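Local coordinates for protein cytochrome c, class II (Shewanella frigidimarina, PDB 4ULV) that carries a covalently bound heme c and, as a class II cytochrome c or cytochrome c prime, probably takes part in electron transfer and the binding of diatomic gases, at residues D7-E10 / Y11-A14; G27-K31 / G32-F36; A38-F41 / S42-D46; K78-F81 / D82-T86. One frame throughout, in Å; residues are numbered along the deposited sequence.

Contact 1 of 4, residues D7-E10 / Y11-A14; sequences DAIE and YRQA. With HEC (heme c), chain C.
One propionate of heme c is received on the first helix, 5-30, where I9 runs alongside both R12 and Q13 and touches each of them. Its CG1 lies over the centre of one face of the R12 guanidinium, 3.6 Å from R12 NH2, while its CG2 branch rests 3.6 Å from Q13 NE2. R12 has CG between its backbone N and carbonyl carbon (chi1 72°), and a bend at chi2 then turns the guanidinium edge to the propionate. Its NE gives O2D of the heme a bond of 2.8 Å, close to straight at 167°, and NH2 adds a weak one to the same oxygen. The neighbouring Q13 stays extended beyond CG and sends NE2 to the other oxygen, O1D, at 3.0 Å and 174°; NE2 also bonds D67 O, which probably fixes how the amide is turned. These are helical neighbours in the four-helix bundle of class II cytochromes c, with Q13 N bonded to I9 O at 3.0 Å. Gripped at both oxygens, the carboxylate is probably hindered from rotating, and the donors would probably favour its ionised form. The other N-H groups of R12 are taken up by G58 O and S63 OG (from NH1) and T68 OG1 (from NH2). Y11 takes another direction: CB packs 3.3 Å from D7 O, and OH is hydrogen-bonded to N22 of the second subunit.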
loop_
_atom_site.group_PDB
_atom_site.type_symbol
_atom_site.label_atom_id
_atom_site.label_comp_id
_atom_site.label_asym_id
_atom_site.label_seq_id
_atom_site.Cartn_x
_atom_site.Cartn_y
_atom_site.Cartn_z
ATOM N N ASP A 7 -13.947 6.870 6.700
ATOM C CA ASP A 7 -13.288 5.891 5.845
ATOM C C ASP A 7 -12.114 6.511 5.069
ATOM O O ASP A 7 -11.130 5.842 4.868
ATOM C CB ASP A 7 -14.300 5.203 4.913
ATOM C CG ASP A 7 -15.379 4.412 5.668
ATOM O OD1 ASP A 7 -15.131 3.812 6.720
ATOM O OD2 ASP A 7 -16.513 4.370 5.200
ATOM N N ALA A 8 -12.327 7.726 4.601
ATOM C CA ALA A 8 -11.296 8.425 3.820
ATOM C C ALA A 8 -10.110 8.669 4.710
ATOM O O ALA A 8 -8.939 8.581 4.296
ATOM C CB ALA A 8 -11.861 9.730 3.323
ATOM N N ILE A 9 -10.362 9.064 5.937
ATOM C CA ILE A 9 -9.272 9.285 6.878
ATOM C C ILE A 9 -8.563 8.013 7.235
ATOM O O ILE A 9 -7.317 7.944 7.210
ATOM C CB ILE A 9 -9.842 9.912 8.193
ATOM C CG1 ILE A 9 -10.366 11.307 7.916
ATOM C CG2 ILE A 9 -8.797 9.892 9.282
ATOM C CD1 ILE A 9 -11.379 11.834 8.999
ATOM N N GLU A 10 -9.282 6.919 7.482
ATOM C CA GLU A 10 -8.630 5.676 7.782
ATOM C C GLU A 10 -7.791 5.176 6.584
ATOM O O GLU A 10 -6.730 4.615 6.795
ATOM C CB GLU A 10 -9.681 4.629 8.200
ATOM C CG GLU A 10 -10.184 4.977 9.596
ATOM C CD GLU A 10 -11.482 4.298 10.017
ATOM O OE1 GLU A 10 -11.819 3.275 9.413
ATOM O OE2 GLU A 10 -12.158 4.773 10.994
ATOM N N TYR A 11 -8.306 5.385 5.385
ATOM C CA TYR A 11 -7.594 4.984 4.162
ATOM C C TYR A 11 -6.242 5.727 4.076
ATOM O O TYR A 11 -5.173 5.073 3.885
ATOM C CB TYR A 11 -8.483 5.273 2.983
ATOM C CG TYR A 11 -7.941 4.849 1.625
ATOM C CD1 TYR A 11 -8.160 3.577 1.139
ATOM C CD2 TYR A 11 -7.229 5.744 0.839
ATOM C CE1 TYR A 11 -7.698 3.203 -0.109
ATOM C CE2 TYR A 11 -6.724 5.368 -0.390
ATOM C CZ TYR A 11 -6.964 4.088 -0.849
ATOM O OH TYR A 11 -6.520 3.628 -2.083
ATOM N N ARG A 12 -6.271 7.052 4.178
ATOM C CA ARG A 12 -4.972 7.774 4.020
ATOM C C ARG A 12 -4.002 7.445 5.159
ATOM O O ARG A 12 -2.813 7.321 4.954
ATOM C CB ARG A 12 -5.184 9.277 3.837
ATOM C CG ARG A 12 -5.629 10.035 5.083
ATOM C CD ARG A 12 -6.530 11.161 4.694
ATOM N NE ARG A 12 -6.826 12.049 5.838
ATOM C CZ ARG A 12 -7.797 12.957 5.820
ATOM N NH1 ARG A 12 -8.640 13.049 4.802
ATOM N NH2 ARG A 12 -7.951 13.808 6.838
ATOM N N GLN A 13 -4.517 7.347 6.397
ATOM C CA GLN A 13 -3.672 6.955 7.553
ATOM C C GLN A 13 -3.008 5.567 7.408
ATOM O O GLN A 13 -1.817 5.378 7.679
ATOM C CB GLN A 13 -4.435 7.021 8.875
ATOM C CG GLN A 13 -4.853 8.442 9.233
ATOM C CD GLN A 13 -5.744 8.503 10.471
ATOM O OE1 GLN A 13 -6.418 7.522 10.816
ATOM N NE2 GLN A 13 -5.760 9.672 11.113
ATOM N N ALA A 14 -3.789 4.615 6.898
ATOM C CA ALA A 14 -3.302 3.257 6.667
ATOM C C ALA A 14 -2.139 3.305 5.649
ATOM O O ALA A 14 -1.106 2.696 5.876
ATOM C CB ALA A 14 -4.385 2.353 6.122
HETATM FE FE HEC C . 2.775 11.943 5.964
HETATM C CHA HEC C . 0.300 11.315 8.260
HETATM C CHB HEC C . 4.583 9.410 7.258
HETATM C CHC HEC C . 4.892 12.137 3.317
HETATM C CHD HEC C . 0.876 14.414 4.618
HETATM N NA HEC C . 2.445 10.567 7.502
HETATM C C1A HEC C . 1.407 10.466 8.355
HETATM C C2A HEC C . 1.600 9.441 9.292
HETATM C C3A HEC C . 2.815 8.902 9.006
HETATM C C4A HEC C . 3.324 9.619 7.876
HETATM C CMA HEC C . 3.504 7.800 9.735
HETATM C CAA HEC C . 0.624 9.048 10.407
HETATM C CBA HEC C . -0.377 8.000 9.883
HETATM C CGA HEC C . -1.323 7.493 10.967
HETATM O O1A HEC C . -2.239 8.225 11.334
HETATM O O2A HEC C . -1.150 6.342 11.400
HETATM N NB HEC C . 4.416 10.871 5.309
HETATM C C1B HEC C . 5.107 9.939 6.023
HETATM C C2B HEC C . 6.363 9.626 5.485
HETATM C C3B HEC C . 6.400 10.413 4.372
HETATM C C4B HEC C . 5.238 11.170 4.265
HETATM C CMB HEC C . 7.396 8.740 6.054
HETATM C CAB HEC C . 7.508 10.550 3.342
HETATM C CBB HEC C . 8.221 9.252 2.981
HETATM N NC HEC C . 2.859 13.049 4.179
HETATM C C1C HEC C . 3.870 13.053 3.226
HETATM C C2C HEC C . 3.625 14.040 2.253
HETATM C C3C HEC C . 2.449 14.697 2.610
HETATM C C4C HEC C . 2.032 14.032 3.824
HETATM C CMC HEC C . 4.556 14.298 1.065
HETATM C CAC HEC C . 1.751 15.858 1.974
HETATM C CBC HEC C . 1.902 16.109 0.504
HETATM N ND HEC C . 0.876 12.717 6.346
HETATM C C1D HEC C . 0.331 13.789 5.788
HETATM C C2D HEC C . -0.853 14.220 6.457
HETATM C C3D HEC C . -1.061 13.277 7.422
HETATM C C4D HEC C . 0.051 12.397 7.377
HETATM C CMD HEC C . -1.725 15.358 6.119
HETATM C CAD HEC C . -2.238 13.188 8.342
HETATM C CBD HEC C . -3.266 12.142 7.903
HETATM C CGD HEC C . -4.479 12.043 8.848
HETATM O O1D HEC C . -4.224 12.064 10.105
HETATM O O2D HEC C . -5.590 12.026 8.299
#

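Contact 2 of 4, residues G27-K31 / G32-F36; sequences GAMLK and GKKPF
M29 and F36 meet where the chain doubles back after helix 5-30, with M29 CB and SD approaching the phenylalanine ring obliquely. M29 CB touches F36 CD1 at 3.7 Å, and the sulfur SD lies 5.0 Å from the ring centroid, 31° off the normal, a Met-aromatic contact. With CG set beside its backbone N (chi1 -69°), M29 brings that carbon to 3.5 Å from P35 O, and the extended chain beyond takes SD and CE on toward K34. L30 meets the same ring at another carbon, again obliquely: its CD2 comes 4.0 Å from F36 CE1. K34 packs its CG 3.7 Å from A28 CB and its CE 3.9 Å from M29 CE. Only the aliphatic part of K34 is used here, for its NZ forms a salt bridge with D25. This is the C-terminal end of the helix and the turn that leads to helix 38-51. K31 is the first residue to leave helical angles, G32 follows with a positive phi of 79°, and K33 N then reaches five residues back to A28 O at 2.9 Å, with a weak second bond to that oxygen from K34 N. Cutting M29 back to an alanine would probably leave F36 without its sulfur partner and open a gap beside the K34 chain. On helix 38-51, which follows in the chain, M29 packs on V40 and L30 on F41.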
loop_
_atom_site.group_PDB
_atom_site.type_symbol
_atom_site.label_atom_id
_atom_site.label_comp_id
_atom_site.label_asym_id
_atom_site.label_seq_id
_atom_site.Cartn_x
_atom_site.Cartn_y
_atom_site.Cartn_z
ATOM N N GLY A 27 15.780 3.600 6.050
ATOM C CA GLY A 27 16.635 4.570 6.782
ATOM C C GLY A 27 17.433 3.816 7.841
ATOM O O GLY A 27 18.658 4.118 8.002
ATOM N N ALA A 28 16.875 2.797 8.489
ATOM C CA ALA A 28 17.662 1.992 9.465
ATOM C C ALA A 28 18.891 1.365 8.832
ATOM O O ALA A 28 19.956 1.327 9.432
ATOM C CB ALA A 28 16.798 0.927 10.143
ATOM N N MET A 29 18.750 0.855 7.607
ATOM C CA MET A 29 19.866 0.261 6.922
ATOM C C MET A 29 20.936 1.311 6.539
ATOM O O MET A 29 22.162 1.027 6.612
ATOM C CB MET A 29 19.413 -0.395 5.632
ATOM C CG MET A 29 18.557 -1.649 5.822
ATOM S SD MET A 29 18.259 -2.495 4.242
ATOM C CE MET A 29 17.253 -3.840 4.817
ATOM N N LEU A 30 20.507 2.504 6.151
ATOM C CA LEU A 30 21.474 3.591 5.808
ATOM C C LEU A 30 22.166 4.178 7.044
ATOM O O LEU A 30 23.275 4.752 6.915
ATOM C CB LEU A 30 20.796 4.711 5.071
ATOM C CG LEU A 30 20.315 4.310 3.680
ATOM C CD1 LEU A 30 19.491 5.448 3.092
ATOM C CD2 LEU A 30 21.450 3.870 2.744
ATOM N N LYS A 31 21.568 4.057 8.216
ATOM C CA LYS A 31 22.013 4.669 9.445
ATOM C C LYS A 31 22.621 3.667 10.393
ATOM O O LYS A 31 22.867 3.993 11.523
ATOM C CB LYS A 31 20.855 5.468 10.042
ATOM C CG LYS A 31 20.574 6.605 9.074
ATOM C CD LYS A 31 19.571 7.602 9.562
ATOM C CE LYS A 31 18.163 7.177 9.322
ATOM N NZ LYS A 31 17.324 8.378 9.161
ATOM N N GLY A 32 22.946 2.473 9.945
ATOM C CA GLY A 32 23.705 1.509 10.685
ATOM C C GLY A 32 22.948 0.730 11.737
ATOM O O GLY A 32 23.559 0.018 12.591
ATOM N N LYS A 33 21.609 0.818 11.701
ATOM C CA LYS A 33 20.797 0.276 12.775
ATOM C C LYS A 33 20.362 -1.134 12.491
ATOM O O LYS A 33 19.926 -1.813 13.394
ATOM C CB LYS A 33 19.622 1.195 13.054
ATOM C CG LYS A 33 20.109 2.454 13.754
ATOM C CD LYS A 33 19.040 3.450 14.064
ATOM C CE LYS A 33 19.623 4.441 15.071
ATOM N NZ LYS A 33 18.654 5.536 15.274
ATOM N N LYS A 34 20.492 -1.584 11.241
ATOM C CA LYS A 34 20.249 -2.993 10.917
ATOM C C LYS A 34 21.003 -3.346 9.657
ATOM O O LYS A 34 21.439 -2.434 8.954
ATOM C CB LYS A 34 18.764 -3.300 10.751
ATOM C CG LYS A 34 18.154 -2.524 9.627
ATOM C CD LYS A 34 16.664 -2.765 9.467
ATOM C CE LYS A 34 16.510 -4.040 8.667
ATOM N NZ LYS A 34 15.319 -4.778 9.066
ATOM N N PRO A 35 21.255 -4.645 9.435
ATOM C CA PRO A 35 22.120 -5.018 8.350
ATOM C C PRO A 35 21.576 -4.488 7.022
ATOM O O PRO A 35 20.385 -4.544 6.727
ATOM C CB PRO A 35 22.186 -6.561 8.428
ATOM C CG PRO A 35 21.808 -6.882 9.875
ATOM C CD PRO A 35 20.799 -5.804 10.259
ATOM N N PHE A 36 22.481 -4.077 6.145
ATOM C CA PHE A 36 22.127 -3.514 4.851
ATOM C C PHE A 36 21.972 -4.648 3.834
ATOM O O PHE A 36 22.866 -5.471 3.676
ATOM C CB PHE A 36 23.224 -2.564 4.317
ATOM C CG PHE A 36 22.805 -1.874 3.050
ATOM C CD1 PHE A 36 22.109 -0.675 3.075
ATOM C CD2 PHE A 36 23.137 -2.416 1.788
ATOM C CE1 PHE A 36 21.698 -0.071 1.878
ATOM C CE2 PHE A 36 22.737 -1.810 0.614
ATOM C CZ PHE A 36 21.998 -0.657 0.653
#

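Contact 3 of 4, residues A38-F41 / S42-D46; sequences AAVF and STRAD
From A38 to A45 the backbone is regular alpha helix, the amides of S42, T43, R44 and A45 each bonded to the carbonyl four residues back, with R44 N to V40 O at 2.9 Å. V40 and R44 are the side chains that meet along this first part of helix 38-51, the two chains running alongside each other. V40 CG1, set anti to its backbone N (chi1 173°), comes 3.8 Å from R44 NE and lies oblique to the guanidinium. The R44 chain starts beside its own backbone N, passes V40 O with CG at 3.3 Å and bends at chi2. T43 turns its methyl to the backbone, CG2 being 3.4 Å from V40 O, and S42 brings CB to 3.3 Å from A38 O. F41 leaves on another side, its ring going to M26 and L30 of helix 5-30, where A45 also packs on M26. At the polar ends, S42 OG is hydrogen-bonded to K100 NZ, and K100 is also paired with D46. R44 is buried, but its charge is met by several partners: NE forms a salt bridge with D25, NH1 is hydrogen-bonded to N22 OD1 of its own chain, and NH2 forms a salt bridge with E57 of the second subunit. A guanidinium divided in this way is probably fixed in its rotation, and it joins two helices of its own chain to the dimer partner.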
loop_
_atom_site.group_PDB
_atom_site.type_symbol
_atom_site.label_atom_id
_atom_site.label_comp_id
_atom_site.label_asym_id
_atom_site.label_seq_id
_atom_site.Cartn_x
_atom_site.Cartn_y
_atom_site.Cartn_z
ATOM N N ALA A 38 20.839 -4.825 -0.176
ATOM C CA ALA A 38 20.486 -3.938 -1.277
ATOM C C ALA A 38 19.172 -4.374 -1.986
ATOM O O ALA A 38 18.466 -3.543 -2.520
ATOM C CB ALA A 38 21.635 -3.907 -2.289
ATOM N N ALA A 39 18.927 -5.683 -2.004
ATOM C CA ALA A 39 17.735 -6.159 -2.668
ATOM C C ALA A 39 16.467 -5.783 -1.900
ATOM O O ALA A 39 15.509 -5.286 -2.466
ATOM C CB ALA A 39 17.769 -7.663 -2.875
ATOM N N VAL A 40 16.559 -5.940 -0.567
ATOM C CA VAL A 40 15.455 -5.526 0.299
ATOM C C VAL A 40 15.270 -4.034 0.210
ATOM O O VAL A 40 14.155 -3.512 0.099
ATOM C CB VAL A 40 15.652 -6.000 1.730
ATOM C CG1 VAL A 40 14.595 -5.415 2.647
ATOM C CG2 VAL A 40 15.619 -7.519 1.768
ATOM N N PHE A 41 16.416 -3.294 0.303
ATOM C CA PHE A 41 16.316 -1.834 0.233
ATOM C C PHE A 41 15.577 -1.409 -1.058
ATOM O O PHE A 41 14.770 -0.470 -1.056
ATOM C CB PHE A 41 17.729 -1.204 0.314
ATOM C CG PHE A 41 17.758 0.289 0.351
ATOM C CD1 PHE A 41 17.732 1.033 -0.808
ATOM C CD2 PHE A 41 17.849 0.978 1.582
ATOM C CE1 PHE A 41 17.707 2.399 -0.784
ATOM C CE2 PHE A 41 17.888 2.363 1.619
ATOM C CZ PHE A 41 17.860 3.067 0.449
ATOM N N SER A 42 15.980 -2.035 -2.179
ATOM C CA SER A 42 15.378 -1.712 -3.474
ATOM C C SER A 42 13.868 -2.005 -3.501
ATOM O O SER A 42 13.110 -1.217 -3.952
ATOM C CB SER A 42 16.073 -2.503 -4.582
ATOM O OG SER A 42 15.385 -2.304 -5.806
ATOM N N THR A 43 13.511 -3.171 -3.009
ATOM C CA THR A 43 12.075 -3.532 -3.074
ATOM C C THR A 43 11.238 -2.649 -2.092
ATOM O O THR A 43 10.086 -2.299 -2.437
ATOM C CB THR A 43 11.875 -5.025 -2.930
ATOM O OG1 THR A 43 10.708 -5.401 -3.692
ATOM C CG2 THR A 43 11.785 -5.422 -1.504
ATOM N N ARG A 44 11.862 -2.209 -1.003
ATOM C CA ARG A 44 11.225 -1.235 -0.146
ATOM C C ARG A 44 11.056 0.088 -0.832
ATOM O O ARG A 44 10.030 0.763 -0.677
ATOM C CB ARG A 44 11.906 -1.112 1.211
ATOM C CG ARG A 44 11.737 -2.422 2.013
ATOM C CD ARG A 44 11.602 -2.149 3.434
ATOM N NE ARG A 44 11.807 -3.304 4.219
ATOM C CZ ARG A 44 10.854 -4.182 4.507
ATOM N NH1 ARG A 44 9.656 -4.036 3.987
ATOM N NH2 ARG A 44 11.161 -5.183 5.305
ATOM N N ALA A 45 12.082 0.489 -1.606
ATOM C CA ALA A 45 11.927 1.709 -2.350
ATOM C C ALA A 45 10.802 1.598 -3.377
ATOM O O ALA A 45 10.024 2.552 -3.586
ATOM C CB ALA A 45 13.272 2.049 -3.057
ATOM N N ASP A 46 10.676 0.440 -4.013
ATOM C CA ASP A 46 9.568 0.224 -4.960
ATOM C C ASP A 46 8.226 0.253 -4.185
ATOM O O ASP A 46 7.271 0.864 -4.653
ATOM C CB ASP A 46 9.758 -1.113 -5.676
ATOM C CG ASP A 46 10.979 -1.131 -6.631
ATOM O OD1 ASP A 46 11.246 -0.073 -7.202
ATOM O OD2 ASP A 46 11.672 -2.167 -6.742
#

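Contact 4 of 4, residues K78-F81 / D82-T86; sequences KADF and DSKMT. With HEC (heme c), chain C.
F81 and M85 form the tight side of this helical turn, packed together against heme c. M85 CE meets F81 CZ at 3.7 Å and the heme carbon CBC at 3.6 Å; CBC itself lies over one face of the F81 ring, displaced from the ring centre. With CG anti to its backbone N (chi1 -176°), F81 sends its ring to the heme side, where CE1 lies 3.8 Å from heme CAC, while M85 is bent at both chi2 and chi3, which curls its methyl back to the ring. At the ring edge, in its plane, D82 OD1 stands 3.6 Å from F81 CD2 and is hydrogen-bonded to H56. All this is the start of helix 78-98, one of the long helices of the four-helix bundle around the heme. A serine in place of F81 would probably open a gap beside the heme CAC and CBC atoms and leave the M85 methyl free to turn. The charged pairs are looser and water-linked. K78 NZ and D82 OD1 stay 4.1 Å apart, too far for a salt bridge, and a water joins K78 NZ to D82 OD2. D80 and K84 repeat the pattern: a second water links K84 NZ to D80 OD1, and D80 OD2 is bonded to Y125.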
loop_
_atom_site.group_PDB
_atom_site.type_symbol
_atom_site.label_atom_id
_atom_site.label_comp_id
_atom_site.label_asym_id
_atom_site.label_seq_id
_atom_site.Cartn_x
_atom_site.Cartn_y
_atom_site.Cartn_z
ATOM N N LYS A 78 -5.199 23.690 -1.657
ATOM C CA LYS A 78 -5.100 22.329 -2.170
ATOM C C LYS A 78 -4.152 22.265 -3.356
ATOM O O LYS A 78 -3.546 21.236 -3.547
ATOM C CB LYS A 78 -6.482 21.747 -2.490
ATOM C CG LYS A 78 -6.484 20.246 -2.739
ATOM C CD LYS A 78 -6.529 19.467 -1.444
ATOM C CE LYS A 78 -6.452 17.962 -1.539
ATOM N NZ LYS A 78 -7.578 17.367 -2.307
ATOM N N ALA A 79 -4.015 23.341 -4.135
ATOM C CA ALA A 79 -3.004 23.357 -5.206
ATOM C C ALA A 79 -1.612 23.089 -4.668
ATOM O O ALA A 79 -0.850 22.283 -5.210
ATOM C CB ALA A 79 -3.087 24.631 -5.986
ATOM N N ASP A 80 -1.267 23.800 -3.595
ATOM C CA ASP A 80 0.050 23.594 -3.019
ATOM C C ASP A 80 0.205 22.187 -2.455
ATOM O O ASP A 80 1.227 21.549 -2.637
ATOM C CB ASP A 80 0.409 24.641 -1.954
ATOM C CG ASP A 80 1.811 24.453 -1.395
ATOM O OD1 ASP A 80 2.816 24.626 -2.157
ATOM O OD2 ASP A 80 1.870 24.090 -0.212
ATOM N N PHE A 81 -0.839 21.709 -1.744
ATOM C CA PHE A 81 -0.834 20.362 -1.250
ATOM C C PHE A 81 -0.579 19.316 -2.361
ATOM O O PHE A 81 0.193 18.365 -2.181
ATOM C CB PHE A 81 -2.161 20.054 -0.507
ATOM C CG PHE A 81 -2.206 18.698 0.122
ATOM C CD1 PHE A 81 -1.668 18.485 1.364
ATOM C CD2 PHE A 81 -2.871 17.625 -0.503
ATOM C CE1 PHE A 81 -1.727 17.280 1.992
ATOM C CE2 PHE A 81 -2.960 16.400 0.136
ATOM C CZ PHE A 81 -2.419 16.209 1.391
ATOM N N ASP A 82 -1.336 19.480 -3.441
ATOM C CA ASP A 82 -1.254 18.557 -4.579
ATOM C C ASP A 82 0.124 18.657 -5.285
ATOM O O ASP A 82 0.639 17.648 -5.702
ATOM C CB ASP A 82 -2.376 18.831 -5.588
ATOM C CG ASP A 82 -3.744 18.476 -5.058
ATOM O OD1 ASP A 82 -3.853 17.803 -3.991
ATOM O OD2 ASP A 82 -4.741 18.846 -5.750
ATOM N N SER A 83 0.721 19.863 -5.328
ATOM C CA SER A 83 2.075 20.020 -5.866
ATOM C C SER A 83 3.063 19.248 -5.000
ATOM O O SER A 83 3.861 18.482 -5.494
ATOM C CB SER A 83 2.389 21.494 -5.915
ATOM O OG SER A 83 3.747 21.717 -6.308
ATOM N N LYS A 84 2.955 19.420 -3.661
ATOM C CA LYS A 84 3.828 18.647 -2.744
ATOM C C LYS A 84 3.614 17.128 -2.909
ATOM O O LYS A 84 4.539 16.321 -2.880
ATOM C CB LYS A 84 3.606 19.043 -1.261
ATOM C CG LYS A 84 4.148 20.382 -0.918
ATOM C CD LYS A 84 4.048 20.634 0.610
ATOM C CE LYS A 84 4.404 22.032 1.091
ATOM N NZ LYS A 84 5.636 22.552 0.487
ATOM N N MET A 85 2.344 16.724 -2.983
ATOM C CA MET A 85 2.075 15.289 -3.121
ATOM C C MET A 85 2.635 14.690 -4.410
ATOM O O MET A 85 3.213 13.606 -4.358
ATOM C CB MET A 85 0.589 15.017 -2.974
ATOM C CG MET A 85 0.253 13.521 -2.900
ATOM S SD MET A 85 0.739 12.779 -1.347
ATOM C CE MET A 85 -0.470 13.433 -0.159
ATOM N N THR A 86 2.423 15.381 -5.523
ATOM C CA THR A 86 3.013 14.895 -6.776
ATOM C C THR A 86 4.518 14.906 -6.800
ATOM O O THR A 86 5.162 13.978 -7.303
ATOM C CB THR A 86 2.425 15.614 -7.987
ATOM O OG1 THR A 86 2.631 17.004 -7.940
ATOM C CG2 THR A 86 0.994 15.408 -8.104
HETATM FE FE HEC C . 2.775 11.943 5.964
HETATM C CHA HEC C . 0.300 11.315 8.260
HETATM C CHB HEC C . 4.583 9.410 7.258
HETATM C CHC HEC C . 4.892 12.137 3.317
HETATM C CHD HEC C . 0.876 14.414 4.618
HETATM N NA HEC C . 2.445 10.567 7.502
HETATM C C1A HEC C . 1.407 10.466 8.355
HETATM C C2A HEC C . 1.600 9.441 9.292
HETATM C C3A HEC C . 2.815 8.902 9.006
HETATM C C4A HEC C . 3.324 9.619 7.876
HETATM C CMA HEC C . 3.504 7.800 9.735
HETATM C CAA HEC C . 0.624 9.048 10.407
HETATM C CBA HEC C . -0.377 8.000 9.883
HETATM C CGA HEC C . -1.323 7.493 10.967
HETATM O O1A HEC C . -2.239 8.225 11.334
HETATM O O2A HEC C . -1.150 6.342 11.400
HETATM N NB HEC C . 4.416 10.871 5.309
HETATM C C1B HEC C . 5.107 9.939 6.023
HETATM C C2B HEC C . 6.363 9.626 5.485
HETATM C C3B HEC C . 6.400 10.413 4.372
HETATM C C4B HEC C . 5.238 11.170 4.265
HETATM C CMB HEC C . 7.396 8.740 6.054
HETATM C CAB HEC C . 7.508 10.550 3.342
HETATM C CBB HEC C . 8.221 9.252 2.981
HETATM N NC HEC C . 2.859 13.049 4.179
HETATM C C1C HEC C . 3.870 13.053 3.226
HETATM C C2C HEC C . 3.625 14.040 2.253
HETATM C C3C HEC C . 2.449 14.697 2.610
HETATM C C4C HEC C . 2.032 14.032 3.824
HETATM C CMC HEC C . 4.556 14.298 1.065
HETATM C CAC HEC C . 1.751 15.858 1.974
HETATM C CBC HEC C . 1.902 16.109 0.504
HETATM N ND HEC C . 0.876 12.717 6.346
HETATM C C1D HEC C . 0.331 13.789 5.788
HETATM C C2D HEC C . -0.853 14.220 6.457
HETATM C C3D HEC C . -1.061 13.277 7.422
HETATM C C4D HEC C . 0.051 12.397 7.377
HETATM C CMD HEC C . -1.725 15.358 6.119
HETATM C CAD HEC C . -2.238 13.188 8.342
HETATM C CBD HEC C . -3.266 12.142 7.903
HETATM C CGD HEC C . -4.479 12.043 8.848
HETATM O O1D HEC C . -4.224 12.064 10.105
HETATM O O2D HEC C . -5.590 12.026 8.299
HETATM O O HOH W 1 -7.116 17.783 -5.033
HETATM O O HOH W 2 5.295 23.396 -2.063
#

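All four contacts are local and come in series along the chain, so none nests in or crosses another. Contact 1 lies near the beginning of helix 5-30; like contacts 3 and 4 it stays within one helix and closes no loop. Contact 2, at that helix's end, closes only the short turn toward helix 38-51. Contact 3 follows on that next helix and packs directly on contact 2, with L30 CG 3.7 Å from F41 CE2, tying the two helices together at the turn. Contact 4, on helix 78-98, lies across the chain's centre from contacts 2 and 3. It joins contact 1 through the heme, which both touch, though their nearest atoms are about 7 Å apart.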